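Local coordinates for protein phosphonopyruvate hydrolase (Variovorax sp., PDB 2HJP) that hydrolyses phosphonopyruvate to pyruvate and phosphate, cleaving its carbon–phosphorus bond with the help of a divalent metal ion, at residues W40-G43 with F44-S47; V232-G235 with N236-I239; A22-P25 with L26-K29. One frame throughout, in Å; residues are numbered along the deposited sequence.

Contact 1: W40-G43 with F44-S47; sequences WGSG and FELS. With PPR (phosphonopyruvate), chain G.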
loop_
_atom_site.group_PDB
_atom_site.type_symbol
_atom_site.label_atom_id
_atom_site.label_comp_id
_atom_site.label_asym_id
_atom_site.label_seq_id
_atom_site.Cartn_x
_atom_site.Cartn_y
_atom_site.Cartn_z
ATOM N N TRP A 40 4.591 14.011 -16.508
ATOM C CA TRP A 40 4.498 14.884 -15.336
ATOM C C TRP A 40 3.604 14.104 -14.339
ATOM O O TRP A 40 2.387 13.898 -14.591
ATOM C CB TRP A 40 3.858 16.230 -15.746
ATOM C CG TRP A 40 3.362 17.108 -14.643
ATOM C CD1 TRP A 40 2.137 17.702 -14.568
ATOM C CD2 TRP A 40 4.091 17.565 -13.486
ATOM N NE1 TRP A 40 2.051 18.501 -13.442
ATOM C CE2 TRP A 40 3.229 18.428 -12.762
ATOM C CE3 TRP A 40 5.388 17.330 -12.997
ATOM C CZ2 TRP A 40 3.623 19.064 -11.572
ATOM C CZ3 TRP A 40 5.795 17.951 -11.822
ATOM C CH2 TRP A 40 4.911 18.813 -11.110
ATOM N N GLY A 41 4.203 13.673 -13.228
ATOM C CA GLY A 41 3.466 12.911 -12.216
ATOM C C GLY A 41 2.773 13.879 -11.280
ATOM O O GLY A 41 3.067 14.011 -10.120
ATOM N N SER A 42 1.816 14.561 -11.861
ATOM C CA SER A 42 0.998 15.590 -11.260
ATOM C C SER A 42 0.251 15.258 -9.942
ATOM O O SER A 42 -0.510 14.320 -9.907
ATOM C CB SER A 42 -0.068 15.994 -12.309
ATOM O OG SER A 42 -0.942 16.955 -11.716
ATOM N N GLY A 43 0.460 16.036 -8.884
ATOM C CA GLY A 43 -0.308 15.808 -7.648
ATOM C C GLY A 43 -1.775 16.253 -7.841
ATOM O O GLY A 43 -2.689 15.701 -7.264
ATOM N N PHE A 44 -2.010 17.249 -8.699
ATOM C CA PHE A 44 -3.350 17.738 -8.934
ATOM C C PHE A 44 -4.142 16.619 -9.648
ATOM O O PHE A 44 -5.300 16.272 -9.268
ATOM C CB PHE A 44 -3.293 18.998 -9.848
ATOM C CG PHE A 44 -4.673 19.511 -10.221
ATOM C CD1 PHE A 44 -5.390 20.292 -9.327
ATOM C CD2 PHE A 44 -5.269 19.127 -11.417
ATOM C CE1 PHE A 44 -6.725 20.689 -9.635
ATOM C CE2 PHE A 44 -6.557 19.509 -11.725
ATOM C CZ PHE A 44 -7.292 20.307 -10.806
ATOM N N GLU A 45 -3.531 16.068 -10.694
ATOM C CA GLU A 45 -4.196 14.973 -11.422
ATOM C C GLU A 45 -4.448 13.742 -10.564
ATOM O O GLU A 45 -5.540 13.190 -10.612
ATOM C CB GLU A 45 -3.412 14.528 -12.631
ATOM C CG GLU A 45 -3.528 15.535 -13.803
ATOM C CD GLU A 45 -3.830 14.851 -15.119
ATOM O OE1 GLU A 45 -3.762 13.589 -15.139
ATOM O OE2 GLU A 45 -4.117 15.557 -16.110
ATOM N N LEU A 46 -3.461 13.299 -9.773
ATOM C CA LEU A 46 -3.720 12.103 -8.994
ATOM C C LEU A 46 -4.780 12.413 -7.902
ATOM O O LEU A 46 -5.693 11.616 -7.688
ATOM C CB LEU A 46 -2.422 11.601 -8.358
ATOM C CG LEU A 46 -2.545 10.300 -7.631
ATOM C CD1 LEU A 46 -3.009 9.219 -8.566
ATOM C CD2 LEU A 46 -1.209 9.964 -7.032
ATOM N N SER A 47 -4.690 13.551 -7.217
ATOM C CA SER A 47 -5.717 13.828 -6.207
ATOM C C SER A 47 -7.084 13.993 -6.905
ATOM O O SER A 47 -8.102 13.580 -6.388
ATOM C CB SER A 47 -5.353 15.094 -5.354
ATOM O OG SER A 47 -5.273 16.171 -6.267
HETATM C C1 PPR G . 0.236 19.792 -10.449
HETATM O O1 PPR G . -0.031 19.444 -11.672
HETATM O "O2'" PPR G . -0.026 19.137 -9.477
HETATM C C2 PPR G . 0.940 21.111 -10.327
HETATM C C3 PPR G . 0.812 22.214 -11.120
HETATM O O2 PPR G . 1.772 21.158 -9.286
HETATM P P PPR G . -0.647 23.193 -10.514
HETATM O O1P PPR G . -0.238 23.627 -9.079
HETATM O O2P PPR G . -1.863 22.229 -10.561
HETATM O O3P PPR G . -0.712 24.345 -11.402
#
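Ser42 caps the helix 43-49 and at the same time holds the substrate, in the loop that follows strand 38-41 of a TIM barrel. Its OG accepts from Glu45 N at 2.9 Å, an almost straight N-cap bond (174°), and is the donor to PPR O1 at 2.7 Å. Because OG stands anti to Ser42 N (chi1 177°), it lies beside the opening turn, near enough to serve both partners. The densest packing is here: Glu45 CB and CG close over the hydroxyl before the carboxylate turns off to Ile239 N and His23 ND1.

The carboxylate of phosphonopyruvate is gripped at both oxygens. Trp40 NE1 reaches O1 from the indole edge at 2.9 Å, in a bent bond (145°), while Phe44 N, at the start of the helix, donates to O2' at 2.8 Å. Beyond NE1, the same edge continues to CZ2, with PPR C2 3.6 Å away in the ring plane. A leucine at Trp40 would probably leave O1 without its indole donor and open a gap beside C2. The helix start is likely to add a favourable field for the bound anion, which is also hydrogen-bonded by Arg155, His186 and Arg188.

The contact is looser on the far side of the turn, where Gly43 is partly open to solvent. Its amide is bonded to Asp81, which binds magnesium, so the turn also borders the metal site. Helical bonds from Leu46 N to Ser42 O and from Ser47 N to Gly43 O close the first turn, and the Ser47 hydroxyl folds back over it, with OG 2.8 Å from Gly43 O and 3.0 Å from Phe44 O.

Contact 2: V232-G235 with N236-I239; sequences VIYG and NHAI
The phenol ring of Tyr234 turns its edge to one face of the His237 imidazole in an offset edge-to-face pair, the planes at 82° and the centroids 5.9 Å apart. The opposite face of the imidazole carries Asn236 OD1, 4.1 Å above the plane and over the ring centre, so the histidine is sandwiched between an aromatic edge and a carboxamide oxygen. Along its own edge, and in its plane, lie Tyr234 C and Gly235 N. The tyrosine ring has Val232 CG2 over the rim of one face.

The nearest approach of the two aromatic residues is at the base of the tyrosine, where Tyr234 CB comes within 3.5 Å of His237 ND1. With CG anti to its carbonyl carbon (chi1 -56°), His237 folds back over the turn, which brings the ND1–CE1 side of the ring against the preceding backbone. ND1 is thereby buried and has no hydrogen-bonding partner in the model.

Asn236 occupies the N-cap position of the helix 237-256 without capping it; its OD1 is instead bonded to Arg240 NH1, one turn further on. Tyr234 OH is hydrogen-bonded to Glu220 OE1.

Gly235, the pivot between strand and helix, touches phosphonopyruvate, and its carbonyl oxygen is in a weak hydrogen bond with Ser42 OG. The strand 229-234 is the last of the barrel and closes it between strands 208-210 and 17-21, while the helix that follows packs Ala238 and Ile239 on helix 43-49; Leu266 and Ile259 of a neighbouring subunit cover His237 and Tyr234.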
loop_
_atom_site.group_PDB
_atom_site.type_symbol
_atom_site.label_atom_id
_atom_site.label_comp_id
_atom_site.label_asym_id
_atom_site.label_seq_id
_atom_site.Cartn_x
_atom_site.Cartn_y
_atom_site.Cartn_z
ATOM N N VAL A 232 8.468 22.615 -20.808
ATOM C CA VAL A 232 7.124 23.099 -20.643
ATOM C C VAL A 232 6.317 21.909 -20.109
ATOM O O VAL A 232 6.469 20.760 -20.579
ATOM C CB VAL A 232 6.519 23.588 -21.927
ATOM C CG1 VAL A 232 6.697 22.586 -22.962
ATOM C CG2 VAL A 232 5.007 23.919 -21.681
ATOM N N ILE A 233 5.482 22.148 -19.102
ATOM C CA ILE A 233 4.680 21.026 -18.546
ATOM C C ILE A 233 3.175 21.281 -18.800
ATOM O O ILE A 233 2.689 22.386 -18.512
ATOM C CB ILE A 233 4.883 20.927 -16.990
ATOM C CG1 ILE A 233 6.301 20.353 -16.695
ATOM C CG2 ILE A 233 3.775 20.014 -16.315
ATOM C CD1 ILE A 233 6.459 18.845 -16.579
ATOM N N TYR A 234 2.473 20.270 -19.335
ATOM C CA TYR A 234 1.004 20.342 -19.519
ATOM C C TYR A 234 0.485 19.762 -18.222
ATOM O O TYR A 234 0.497 18.542 -17.971
ATOM C CB TYR A 234 0.656 19.604 -20.779
ATOM C CG TYR A 234 1.227 20.396 -21.956
ATOM C CD1 TYR A 234 0.777 21.676 -22.225
ATOM C CD2 TYR A 234 2.239 19.862 -22.758
ATOM C CE1 TYR A 234 1.324 22.431 -23.291
ATOM C CE2 TYR A 234 2.808 20.594 -23.838
ATOM C CZ TYR A 234 2.327 21.886 -24.078
ATOM O OH TYR A 234 2.875 22.616 -25.093
ATOM N N GLY A 235 0.043 20.669 -17.385
ATOM C CA GLY A 235 -0.284 20.293 -16.027
ATOM C C GLY A 235 -1.420 19.405 -15.665
ATOM O O GLY A 235 -1.270 18.611 -14.708
ATOM N N ASN A 236 -2.539 19.491 -16.409
ATOM C CA ASN A 236 -3.709 18.685 -16.008
ATOM C C ASN A 236 -4.692 18.363 -17.141
ATOM O O ASN A 236 -5.869 18.118 -16.900
ATOM C CB ASN A 236 -4.464 19.458 -14.865
ATOM C CG ASN A 236 -4.871 20.919 -15.272
ATOM O OD1 ASN A 236 -5.001 21.218 -16.447
ATOM N ND2 ASN A 236 -5.059 21.815 -14.262
ATOM N N HIS A 237 -4.186 18.285 -18.361
ATOM C CA HIS A 237 -5.006 18.092 -19.520
ATOM C C HIS A 237 -5.482 16.637 -19.690
ATOM O O HIS A 237 -6.536 16.389 -20.322
ATOM C CB HIS A 237 -4.244 18.592 -20.752
ATOM C CG HIS A 237 -3.810 20.020 -20.634
ATOM N ND1 HIS A 237 -2.685 20.395 -19.920
ATOM C CD2 HIS A 237 -4.467 21.171 -20.947
ATOM C CE1 HIS A 237 -2.681 21.721 -19.781
ATOM N NE2 HIS A 237 -3.750 22.213 -20.400
ATOM N N ALA A 238 -4.765 15.693 -19.108
ATOM C CA ALA A 238 -5.242 14.298 -19.228
ATOM C C ALA A 238 -6.481 14.117 -18.321
ATOM O O ALA A 238 -7.514 13.574 -18.758
ATOM C CB ALA A 238 -4.174 13.318 -18.766
ATOM N N ILE A 239 -6.418 14.593 -17.083
ATOM C CA ILE A 239 -7.610 14.317 -16.239
ATOM C C ILE A 239 -8.844 15.105 -16.800
ATOM O O ILE A 239 -10.013 14.655 -16.743
ATOM C CB ILE A 239 -7.327 14.660 -14.696
ATOM C CG1 ILE A 239 -8.438 14.078 -13.818
ATOM C CG2 ILE A 239 -7.209 16.139 -14.489
ATOM C CD1 ILE A 239 -8.410 12.561 -13.678
#

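Contact 3: A22-P25 with L26-K29; sequences AHNP and LVAK. With NA (sodium ion), chain D.
Asn24 OD1 accepts from Val27 N at 2.9 Å, with the donor almost in line with the side-chain C=O (170°) and the N-H itself nearly straight (176°). This is an N-cap bond at the start of helix 25-34, made possible by chi1 of 58°, which sets CG between the backbone N and the carbonyl carbon and swings the carboxamide over the first turn. Asn24 O accepts from Ala28 N at 3.1 Å, and Pro25 O from Lys29 N at 2.8 Å. Pro25, first in the helix, has no amide hydrogen to leave unpaired, while Leu26 makes backbone hydrogen bonds to a neighbouring subunit.

Around these polar bonds the side chains pack closely. Val27 sends its two methyls different ways: CG1 lies 3.7 Å from Ala22 CB, and CG2 sits over one face of the His23 imidazole, a CH-pi contact 4.0 Å from the ring centroid. Ala22 CB also meets Ala28 CB at 3.8 Å.

Two polar atoms of His23 have partners outside the turn. Its ND1 is hydrogen-bonded to Glu45 OE1, and its carbonyl oxygen binds a sodium ion at 2.7 Å, a site that Ser49 OG shares. Lys29, its chain extended, carries NZ to the carbonyl of Leu275.

The chemistry thus divides by atom type: carbonyl and carboxamide oxygens take up the amides of the first helical turn and the cation, whereas one Val27 methyl packs on the face of the imidazole, which probably helps keep ND1 directed at the glutamate.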
loop_
_atom_site.group_PDB
_atom_site.type_symbol
_atom_site.label_atom_id
_atom_site.label_comp_id
_atom_site.label_asym_id
_atom_site.label_seq_id
_atom_site.Cartn_x
_atom_site.Cartn_y
_atom_site.Cartn_z
ATOM N N ALA A 22 -0.104 12.813 -16.177
ATOM C CA ALA A 22 -0.691 11.500 -16.233
ATOM C C ALA A 22 -1.179 11.153 -14.835
ATOM O O ALA A 22 -0.470 11.418 -13.863
ATOM C CB ALA A 22 0.308 10.418 -16.710
ATOM N N HIS A 23 -2.386 10.582 -14.732
ATOM C CA HIS A 23 -2.925 10.173 -13.406
ATOM C C HIS A 23 -2.846 8.625 -13.224
ATOM O O HIS A 23 -3.242 8.071 -12.172
ATOM C CB HIS A 23 -4.367 10.710 -13.197
ATOM C CG HIS A 23 -5.281 10.507 -14.369
ATOM N ND1 HIS A 23 -5.320 11.375 -15.456
ATOM C CD2 HIS A 23 -6.229 9.574 -14.601
ATOM C CE1 HIS A 23 -6.259 10.971 -16.300
ATOM N NE2 HIS A 23 -6.817 9.877 -15.806
ATOM N N ASN A 24 -2.398 7.907 -14.257
ATOM C CA ASN A 24 -2.183 6.458 -14.147
ATOM C C ASN A 24 -1.201 6.014 -15.225
ATOM O O ASN A 24 -0.864 6.822 -16.061
ATOM C CB ASN A 24 -3.486 5.640 -14.209
ATOM C CG ASN A 24 -4.249 5.874 -15.431
ATOM O OD1 ASN A 24 -3.710 5.845 -16.480
ATOM N ND2 ASN A 24 -5.558 6.076 -15.296
ATOM N N PRO A 25 -0.679 4.762 -15.159
ATOM C CA PRO A 25 0.295 4.263 -16.163
ATOM C C PRO A 25 -0.265 4.208 -17.610
ATOM O O PRO A 25 0.474 4.407 -18.573
ATOM C CB PRO A 25 0.642 2.870 -15.653
ATOM C CG PRO A 25 0.571 3.046 -14.124
ATOM C CD PRO A 25 -0.731 3.848 -14.004
ATOM N N LEU A 26 -1.563 3.917 -17.749
ATOM C CA LEU A 26 -2.133 3.855 -19.085
ATOM C C LEU A 26 -2.038 5.254 -19.758
ATOM O O LEU A 26 -1.620 5.380 -20.902
ATOM C CB LEU A 26 -3.607 3.317 -19.064
ATOM C CG LEU A 26 -4.396 3.271 -20.398
ATOM C CD1 LEU A 26 -3.709 2.373 -21.369
ATOM C CD2 LEU A 26 -5.836 2.792 -20.214
ATOM N N VAL A 27 -2.485 6.272 -19.054
ATOM C CA VAL A 27 -2.419 7.622 -19.596
ATOM C C VAL A 27 -0.940 7.985 -19.867
ATOM O O VAL A 27 -0.626 8.633 -20.875
ATOM C CB VAL A 27 -3.010 8.629 -18.567
ATOM C CG1 VAL A 27 -2.593 10.051 -18.940
ATOM C CG2 VAL A 27 -4.598 8.425 -18.500
ATOM N N ALA A 28 -0.030 7.578 -18.976
ATOM C CA ALA A 28 1.417 7.887 -19.213
ATOM C C ALA A 28 1.861 7.205 -20.495
ATOM O O ALA A 28 2.642 7.764 -21.305
ATOM C CB ALA A 28 2.274 7.426 -18.006
ATOM N N LYS A 29 1.424 5.948 -20.681
ATOM C CA LYS A 29 1.766 5.244 -21.919
ATOM C C LYS A 29 1.212 5.998 -23.141
ATOM O O LYS A 29 1.905 6.112 -24.183
ATOM C CB LYS A 29 1.243 3.803 -21.870
ATOM C CG LYS A 29 1.593 2.919 -23.100
ATOM C CD LYS A 29 1.242 1.438 -22.759
ATOM C CE LYS A 29 1.799 0.447 -23.771
ATOM N NZ LYS A 29 1.452 -0.962 -23.378
HETATM NA NA NA D . -5.419 7.547 -10.640
#

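How the contacts relate
All three contacts are buried strand-to-helix turns at the same rim of the barrel, following its second strand (contact 1), eighth (contact 2) and first (contact 3), and each also touches the second subunit. The Glu45 carboxylate of contact 1 bridges the other two, one oxygen to each. Contacts 1 and 3 both use a side-chain N-cap, but in contact 1 the capping hydroxyl also binds the substrate, whereas in contact 3 a different residue, through its carbonyl, binds sodium. Contact 2 relies on rings and lacks such a cap. Contact 3 lies farthest from the chain centre, its own centre about 12 Å away against 7 and 8 Å.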